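Local coordinates for protein titin (Homo sapiens, PDB 4QEG) that serves as a giant elastic scaffold of the muscle sarcomere, built largely of immunoglobulin-like domains such as this one and also carrying a protein kinase, at residues Leu6-Thr11 / Gly80-Ser85; Met65-Glu70 / Ala86-Thr91. One frame throughout, in Å; residues are numbered along the deposited sequence. Where two conformers were deposited one is given.

Contact 1 of 2, residues Leu6-Thr11 / Gly80-Ser85; sequences LHITKT and GNDQVS. With CA (calcium ion), chain B.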
ATOM      1  N   LEU A   6     -16.597   6.293  -6.626  1.00 15.75           N
ATOM      2  CA  LEU A   6     -15.159   6.158  -6.446  1.00 14.68           C
ATOM      3  C   LEU A   6     -14.905   5.180  -5.303  1.00 23.35           C
ATOM      4  O   LEU A   6     -15.192   5.484  -4.135  1.00 15.05           O
ATOM      5  CB  LEU A   6     -14.506   7.511  -6.148  1.00 14.41           C
ATOM      6  CG  LEU A   6     -13.056   7.430  -5.666  1.00 20.47           C
ATOM      7  CD1 LEU A   6     -12.151   6.818  -6.743  1.00 12.95           C
ATOM      8  CD2 LEU A   6     -12.571   8.815  -5.237  1.00 19.58           C
ATOM      9  N   HIS A   7     -14.378   4.007  -5.634  1.00 14.28           N
ATOM     10  CA  HIS A   7     -14.177   2.978  -4.623  1.00 15.66           C
ATOM     11  C   HIS A   7     -13.027   2.029  -4.951  1.00 18.46           C
ATOM     12  O   HIS A   7     -12.487   2.021  -6.061  1.00 19.21           O
ATOM     13  CB  HIS A   7     -15.460   2.172  -4.433  1.00 15.72           C
ATOM     14  CG  HIS A   7     -15.820   1.337  -5.621  1.00 16.24           C
ATOM     15  ND1 HIS A   7     -16.359   1.880  -6.769  1.00 19.20           N
ATOM     16  CD2 HIS A   7     -15.705   0.009  -5.842  1.00 18.71           C
ATOM     17  CE1 HIS A   7     -16.569   0.911  -7.644  1.00 22.44           C
ATOM     18  NE2 HIS A   7     -16.173  -0.231  -7.117  1.00 17.43           N
ATOM     19  N   ILE A   8     -12.659   1.236  -3.957  1.00 13.69           N
ATOM     20  CA  ILE A   8     -11.578   0.277  -4.091  1.00 16.14           C
ATOM     21  C   ILE A   8     -12.180  -0.965  -4.717  1.00 15.52           C
ATOM     22  O   ILE A   8     -13.218  -1.460  -4.262  1.00 15.32           O
ATOM     23  CB  ILE A   8     -10.926  -0.028  -2.724  1.00 17.58           C
ATOM     24  CG1 ILE A   8     -10.180   1.211  -2.222  1.00 17.29           C
ATOM     25  CG2 ILE A   8      -9.984  -1.233  -2.814  1.00 18.05           C
ATOM     26  CD1 ILE A   8      -9.840   1.171  -0.756  1.00 12.24           C
ATOM     27  N   THR A   9     -11.558  -1.444  -5.784  1.00 14.04           N
ATOM     28  CA  THR A   9     -12.106  -2.562  -6.539  1.00 15.28           C
ATOM     29  C   THR A   9     -11.395  -3.876  -6.237  1.00 15.61           C
ATOM     30  O   THR A   9     -11.927  -4.945  -6.490  1.00 17.02           O
ATOM     31  CB  THR A   9     -12.021  -2.293  -8.036  1.00 21.04           C
ATOM     32  OG1 THR A   9     -10.655  -2.028  -8.376  1.00 16.80           O
ATOM     33  CG2 THR A   9     -12.874  -1.076  -8.398  1.00 22.29           C
ATOM     34  N   LYS A  10     -10.174  -3.789  -5.724  1.00 15.39           N
ATOM     35  CA  LYS A  10      -9.423  -4.983  -5.360  1.00 18.28           C
ATOM     36  C   LYS A  10      -8.526  -4.699  -4.159  1.00 17.92           C
ATOM     37  O   LYS A  10      -7.731  -3.755  -4.171  1.00 14.24           O
ATOM     38  CB  LYS A  10      -8.593  -5.485  -6.547  1.00 24.95           C
ATOM     39  CG  LYS A  10      -7.591  -6.566  -6.176  1.00 30.59           C
ATOM     40  CD  LYS A  10      -7.164  -7.371  -7.382  1.00 36.30           C
ATOM     41  CE  LYS A  10      -8.377  -7.962  -8.084  1.00 47.01           C
ATOM     42  NZ  LYS A  10      -9.289  -8.699  -7.150  1.00 52.13           N
ATOM     43  N   THR A  11      -8.668  -5.528  -3.128  1.00 14.28           N
ATOM     44  CA  THR A  11      -8.001  -5.325  -1.849  1.00 26.42           C
ATOM     45  C   THR A  11      -6.570  -5.854  -1.850  1.00 27.46           C
ATOM     46  O   THR A  11      -6.133  -6.500  -2.798  1.00 13.23           O
ATOM     47  CB  THR A  11      -8.778  -6.008  -0.705  1.00 28.96           C
ATOM     48  OG1 THR A  11      -8.647  -7.432  -0.814  1.00 34.45           O
ATOM     49  CG2 THR A  11     -10.255  -5.638  -0.770  1.00 35.73           C
ATOM     50  N   GLY A  80     -12.174   6.910  -1.649  1.00 19.96           N
ATOM     51  CA  GLY A  80     -13.613   7.043  -1.492  1.00 23.51           C
ATOM     52  C   GLY A  80     -13.935   7.010  -0.011  1.00 20.96           C
ATOM     53  O   GLY A  80     -13.168   7.526   0.792  1.00 17.09           O
ATOM     54  N   ASN A  81     -15.046   6.394   0.373  1.00 16.95           N
ATOM     55  CA  ASN A  81     -15.273   6.187   1.798  1.00 26.39           C
ATOM     56  C   ASN A  81     -14.755   4.808   2.209  1.00 25.15           C
ATOM     57  O   ASN A  81     -15.138   4.290   3.246  1.00 30.56           O
ATOM     58  CB  ASN A  81     -16.762   6.373   2.171  1.00 29.86           C
ATOM     59  CG  ASN A  81     -17.652   5.226   1.705  1.00 30.07           C
ATOM     60  OD1 ASN A  81     -17.234   4.360   0.938  1.00 32.02           O
ATOM     61  ND2 ASN A  81     -18.894   5.224   2.173  1.00 27.14           N
ATOM     62  N   ASP A  82     -13.887   4.228   1.380  1.00 22.33           N
ATOM     63  CA  ASP A  82     -13.254   2.946   1.687  1.00 26.80           C
ATOM     64  C   ASP A  82     -11.870   3.075   2.312  1.00 22.40           C
ATOM     65  O   ASP A  82     -11.157   4.065   2.105  1.00 20.53           O
ATOM     66  CB  ASP A  82     -13.093   2.106   0.421  1.00 32.78           C
ATOM     67  CG  ASP A  82     -14.382   1.487  -0.041  1.00 41.70           C
ATOM     68  OD1 ASP A  82     -15.284   1.300   0.819  1.00 44.90           O
ATOM     69  OD2 ASP A  82     -14.480   1.194  -1.264  1.00 41.63           O
ATOM     70  N   GLN A  83     -11.462   2.034   3.026  1.00 22.90           N
ATOM     71  CA  GLN A  83     -10.039   1.816   3.230  1.00 24.50           C
ATOM     72  C   GLN A  83      -9.808   0.323   3.432  1.00 21.99           C
ATOM     73  O   GLN A  83     -10.618  -0.360   4.066  1.00 25.15           O
ATOM     74  CB  GLN A  83      -9.515   2.643   4.402  1.00 28.53           C
ATOM     75  CG  GLN A  83      -9.899   2.156   5.788  1.00 31.13           C
ATOM     76  CD  GLN A  83      -9.235   2.962   6.888  1.00 32.33           C
ATOM     77  OE1 GLN A  83      -9.013   4.165   6.747  1.00 33.79           O
ATOM     78  NE2 GLN A  83      -8.904   2.296   7.992  1.00 34.21           N
ATOM     79  N   VAL A  84      -8.726  -0.185   2.854  1.00 17.77           N
ATOM     80  CA  VAL A  84      -8.364  -1.597   2.984  1.00 19.72           C
ATOM     81  C   VAL A  84      -6.987  -1.717   3.616  1.00 20.63           C
ATOM     82  O   VAL A  84      -6.150  -0.830   3.457  1.00 18.30           O
ATOM     83  CB  VAL A  84      -8.355  -2.325   1.621  1.00 16.81           C
ATOM     84  CG1 VAL A  84      -9.767  -2.518   1.099  1.00 16.69           C
ATOM     85  CG2 VAL A  84      -7.499  -1.566   0.610  1.00 14.92           C
ATOM     86  N   SER A  85      -6.751  -2.818   4.321  1.00 12.93           N
ATOM     87  CA  SER A  85      -5.519  -3.004   5.061  1.00 12.48           C
ATOM     88  C   SER A  85      -4.960  -4.412   4.880  1.00 16.08           C
ATOM     89  O   SER A  85      -5.690  -5.359   4.589  1.00 13.28           O
ATOM     90  CB  SER A  85      -5.745  -2.730   6.548  1.00 15.86           C
ATOM     91  OG  SER A  85      -5.931  -1.351   6.781  1.00 20.25           O
TER
HETATM   92 CA    CA B3001     -12.154   8.887   2.442  1.00 22.87          CA
HETATM   93  O   HOH W   1     -16.411   4.845  -1.726  1.00 22.11           O
HETATM   94  O   HOH W   2     -15.065  -1.273  -1.947  1.00 38.28           O
HETATM   95  O   HOH W   3     -11.646   6.438   3.207  1.00 17.14           O
HETATM   96  O   HOH W   4     -10.575   9.250   0.754  1.00 20.82           O
HETATM   97  O   HOH W   5     -14.106   8.522   4.020  1.00 14.63           O
HETATM   98  O   HOH W   6     -10.531   8.988   4.048  1.00 14.52           O

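Contact 2 of 2, residues Met65-Glu70 / Ala86-Thr91; sequences MNTSTE and ATLTVT. With CA (calcium ion), chain C.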
ATOM      1  N   MET A  65      11.203  -1.097   0.380  1.00 17.28           N
ATOM      2  CA  MET A  65      12.539  -1.624   0.157  1.00 11.77           C
ATOM      3  C   MET A  65      13.337  -1.722   1.452  1.00 15.93           C
ATOM      4  O   MET A  65      13.023  -1.058   2.450  1.00 14.73           O
ATOM      5  CB  MET A  65      13.277  -0.757  -0.864  1.00 21.77           C
ATOM      6  CG  MET A  65      12.584  -0.724  -2.230  1.00 21.66           C
ATOM      7  SD  MET A  65      13.413   0.329  -3.408  1.00 46.49           S
ATOM      8  CE  MET A  65      14.879  -0.640  -3.726  1.00 21.62           C
ATOM      9  N   ASN A  66      14.354  -2.580   1.431  1.00 18.16           N
ATOM     10  CA  ASN A  66      15.269  -2.736   2.548  1.00 12.60           C
ATOM     11  C   ASN A  66      14.552  -3.030   3.856  1.00 11.75           C
ATOM     12  O   ASN A  66      14.820  -2.384   4.866  1.00 19.75           O
ATOM     13  CB  ASN A  66      16.122  -1.478   2.691  1.00 13.82           C
ATOM     14  CG  ASN A  66      16.867  -1.150   1.425  1.00 17.86           C
ATOM     15  OD1 ASN A  66      16.628  -0.122   0.785  1.00 21.93           O
ATOM     16  ND2 ASN A  66      17.772  -2.044   1.039  1.00 17.65           N
ATOM     17  N   THR A  67      13.632  -3.989   3.833  1.00 10.91           N
ATOM     18  CA  THR A  67      12.770  -4.204   4.995  1.00 22.87           C
ATOM     19  C   THR A  67      13.557  -4.541   6.247  1.00 21.41           C
ATOM     20  O   THR A  67      14.551  -5.273   6.190  1.00 18.21           O
ATOM     21  CB  THR A  67      11.751  -5.330   4.778  1.00 19.51           C
ATOM     22  OG1 THR A  67      12.425  -6.502   4.298  1.00 17.99           O
ATOM     23  CG2 THR A  67      10.651  -4.895   3.804  1.00  9.44           C
ATOM     24  N   SER A  68      13.096  -3.984   7.367  1.00 22.14           N
ATOM     25  CA  SER A  68      13.597  -4.331   8.687  1.00 20.21           C
ATOM     26  C   SER A  68      12.426  -4.806   9.549  1.00 19.19           C
ATOM     27  O   SER A  68      11.257  -4.642   9.181  1.00 10.48           O
ATOM     28  CB  SER A  68      14.322  -3.142   9.350  1.00 19.74           C
ATOM     29  OG  SER A  68      13.458  -2.032   9.528  1.00 21.73           O
ATOM     30  N   THR A  69      12.760  -5.401  10.689  1.00 18.38           N
ATOM     31  CA  THR A  69      11.777  -5.893  11.654  1.00 14.54           C
ATOM     32  C   THR A  69      10.718  -4.839  11.989  1.00 12.22           C
ATOM     33  O   THR A  69       9.525  -5.145  12.118  1.00 17.23           O
ATOM     34  CB  THR A  69      12.486  -6.342  12.958  1.00 19.13           C
ATOM     35  OG1 THR A  69      13.540  -7.264  12.640  1.00 16.62           O
ATOM     36  CG2 THR A  69      11.507  -6.996  13.935  1.00 16.80           C
ATOM     37  N   GLU A  70      11.170  -3.599  12.116  1.00 13.94           N
ATOM     38  CA  GLU A  70      10.313  -2.460  12.434  1.00 17.79           C
ATOM     39  C   GLU A  70       9.225  -2.235  11.377  1.00 20.20           C
ATOM     40  O   GLU A  70       8.160  -1.702  11.684  1.00 25.45           O
ATOM     41  CB  GLU A  70      11.168  -1.181  12.596  1.00 20.98           C
ATOM     42  CG  GLU A  70      12.093  -1.156  13.828  1.00 28.22           C
ATOM     43  CD  GLU A  70      13.562  -1.539  13.526  1.00 36.99           C
ATOM     44  OE1 GLU A  70      13.794  -2.347  12.603  1.00 27.69           O
ATOM     45  OE2 GLU A  70      14.482  -1.039  14.224  1.00 42.20           O
ATOM     46  N   ALA A  86      -3.658  -4.544   5.063  1.00 13.60           N
ATOM     47  CA  ALA A  86      -3.032  -5.850   5.048  1.00 11.85           C
ATOM     48  C   ALA A  86      -1.783  -5.756   5.901  1.00 11.43           C
ATOM     49  O   ALA A  86      -1.315  -4.667   6.205  1.00 10.96           O
ATOM     50  CB  ALA A  86      -2.716  -6.295   3.628  1.00 11.39           C
ATOM     51  N   THR A  87      -1.245  -6.894   6.306  1.00 14.24           N
ATOM     52  CA  THR A  87      -0.102  -6.902   7.199  0.50 11.55           C
ATOM     53  C   THR A  87       1.171  -7.333   6.486  1.00 12.23           C
ATOM     54  O   THR A  87       1.145  -8.220   5.624  1.00 10.96           O
ATOM     55  CB  THR A  87      -0.344  -7.839   8.388  0.50 14.77           C
ATOM     56  OG1 THR A  87      -0.350  -9.193   7.925  0.50 16.61           O
ATOM     57  CG2 THR A  87      -1.676  -7.525   9.038  0.50 13.85           C
ATOM     58  N   LEU A  88       2.276  -6.687   6.839  1.00 13.74           N
ATOM     59  CA  LEU A  88       3.588  -7.127   6.408  1.00 17.25           C
ATOM     60  C   LEU A  88       4.255  -7.779   7.604  1.00 18.18           C
ATOM     61  O   LEU A  88       4.279  -7.218   8.700  1.00 10.56           O
ATOM     62  CB  LEU A  88       4.445  -5.973   5.883  1.00 16.98           C
ATOM     63  CG  LEU A  88       5.948  -6.244   5.715  1.00 13.67           C
ATOM     64  CD1 LEU A  88       6.240  -7.256   4.613  1.00  9.10           C
ATOM     65  CD2 LEU A  88       6.715  -4.954   5.452  1.00  8.82           C
ATOM     66  N   THR A  89       4.783  -8.972   7.383  1.00 10.52           N
ATOM     67  CA  THR A  89       5.636  -9.622   8.363  1.00 17.01           C
ATOM     68  C   THR A  89       7.040  -9.719   7.788  1.00 12.31           C
ATOM     69  O   THR A  89       7.244 -10.309   6.719  1.00 10.45           O
ATOM     70  CB  THR A  89       5.127 -11.026   8.726  1.00 20.84           C
ATOM     71  OG1 THR A  89       3.775 -10.935   9.190  1.00 23.38           O
ATOM     72  CG2 THR A  89       6.016 -11.659   9.805  1.00 19.70           C
ATOM     73  N   VAL A  90       8.005  -9.125   8.475  1.00 10.28           N
ATOM     74  CA  VAL A  90       9.364  -9.144   7.972  1.00 12.51           C
ATOM     75  C   VAL A  90      10.139 -10.263   8.654  1.00 19.20           C
ATOM     76  O   VAL A  90      10.383 -10.189   9.853  1.00 20.81           O
ATOM     77  CB  VAL A  90      10.065  -7.797   8.183  1.00 14.68           C
ATOM     78  CG1 VAL A  90      11.467  -7.863   7.640  1.00 12.71           C
ATOM     79  CG2 VAL A  90       9.282  -6.680   7.483  1.00  9.50           C
ATOM     80  N   THR A  91      10.539 -11.248   7.839  1.00 26.23           N
ATOM     81  CA  THR A  91      10.992 -12.614   8.195  1.00 33.82           C
ATOM     82  C   THR A  91       9.902 -13.470   8.818  1.00 43.01           C
ATOM     83  O   THR A  91       8.804 -13.612   8.287  1.00 46.96           O
ATOM     84  CB  THR A  91      12.201 -12.639   9.153  1.00 29.24           C
ATOM     85  OG1 THR A  91      11.847 -12.035  10.397  1.00 35.77           O
ATOM     86  CG2 THR A  91      13.353 -11.937   8.554  1.00 21.03           C
ATOM     87  OXT THR A  91      10.114 -14.068   9.869  1.00 51.34           O
TER
HETATM   88 CA    CA C3002      16.207  -6.883  12.561  1.00 33.78          CA
HETATM   89  O   HOH W   7      12.828  -9.274  10.844  1.00 29.11           O
HETATM   90  O   HOH W   8      15.581  -4.343  13.077  1.00 27.03           O
HETATM   91  O   HOH W   9      18.538  -6.539  13.715  1.00 29.55           O

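Contact 1 of 2, residues Leu6-Thr11 / Gly80-Ser85
The carboxylate of Asp82 meets the 6-11 segment through OD2, whose anti lone pair accepts a nearly straight bond from Ile8 N at 3.3 Å (170° at the hydrogen). On one side of the carboxylate plane lies the CB of His7, and on the other a water donates to OD2 at 2.6 Å while also donating to Ile8 O. Asp82 suits the site because OD2 takes both this N-H and the water. The imidazole of His7 swings off and gives its ND1 to Thr5 O.

Here edge strand 8-10 of one sheet of the I-set immunoglobulin sandwich, paired with 23-29, meets strand 82-90 of the other near the surface; segments 8-10 and 82-85 run in the same general direction, 34° apart. Beside strand 23-29, Thr9 and Lys10 together face Glu28 in a classic beta bulge.

Branched aliphatic residues suit the gap between the sheets. Ile8 holds CG1 beside its backbone N and extends onward (chi2 164°), bringing CD1 tip to tip with Val84 CG2 at 3.9 Å. The other Val84 methyl, CG1, lies 3.7 Å from Thr11 CG2, the two side chains crossing nearly at right angles. Gly80 has no side chain to strike Leu6 O, so its CA comes to 3.5 Å of that oxygen in a CA-H...O contact, and its own carbonyl oxygen binds a calcium ion whose other ligands here are waters.

Contact 2 of 2, residues Met65-Glu70 / Ala86-Thr91
Leu88 and Val90 turn toward Thr67 and Ser68, joining the last strand of the immunoglobulin sandwich, 82-90, to the loop that carries the chain from strand 59-64 over to strand 73-79. Along this strand alternate residues face inward. Ala86, a small buried residue packed against Phe25, starts the series beyond the loop's reach, and Thr87 on the other side uses its backbone N to bond Asn14 OD1. Leu88 is the first to reach the loop: it lies against Ala23 and Phe25, and its CD2 comes within 4.3 Å of Thr67 CG2. Thr89 points away and packs on Glu16, a polar residue fitting the outer side.

Val90 carries most of the contact. With CG1 anti to the backbone N (chi1 -180°) and CG2 beside it, both methyls face the loop. CG1 lies 3.8 Å from Thr67 CB, with CG2 almost as near, and CG2 also packs 3.3 Å from Ser68 O. The beta-branched shape covers the loop backbone without needing a long chain. Thr67 is buried, and its OG1 is satisfied by bonding to Lys21 O. Across the backbone, Ser72 OG bonds both Val90 N and Thr69 O, tying strand to loop where no direct hydrogen bond joins the segments. At the carbonyl of Val90 a water donates to O at 2.8 Å and bonds Thr69 OG1 as well.

That threonine hydroxyl is also a metal ligand, as is Glu19 OE2, and a water on the same ion donates to Glu70 OE1. Ser68 OG meets this carboxylate oxygen from above its plane at 3.1 Å, and Thr69 OG1 lies 2.7 Å from the calcium ion.

In the fold
From the N terminus the chain enters strand 8-10, and contact 1 closes a loop of nearly the whole domain when it returns at 80-85. Before that return, 65-70 has already passed as the turn between strands 59-64 and 73-79. Contact 2 then closes a much shorter loop, when the end of strand 82-90 comes up against that turn. The two loops therefore cross: 65-70 lies within the first, 86-91 beyond it. Both rest on strand 82-90, contact 1 on its first half and contact 2 on its second, with centres about 23 Å apart on opposite sides of the domain's centre. The strand's start thus meets edge strand 8-10 of the other sheet, its end the loop between the sheets.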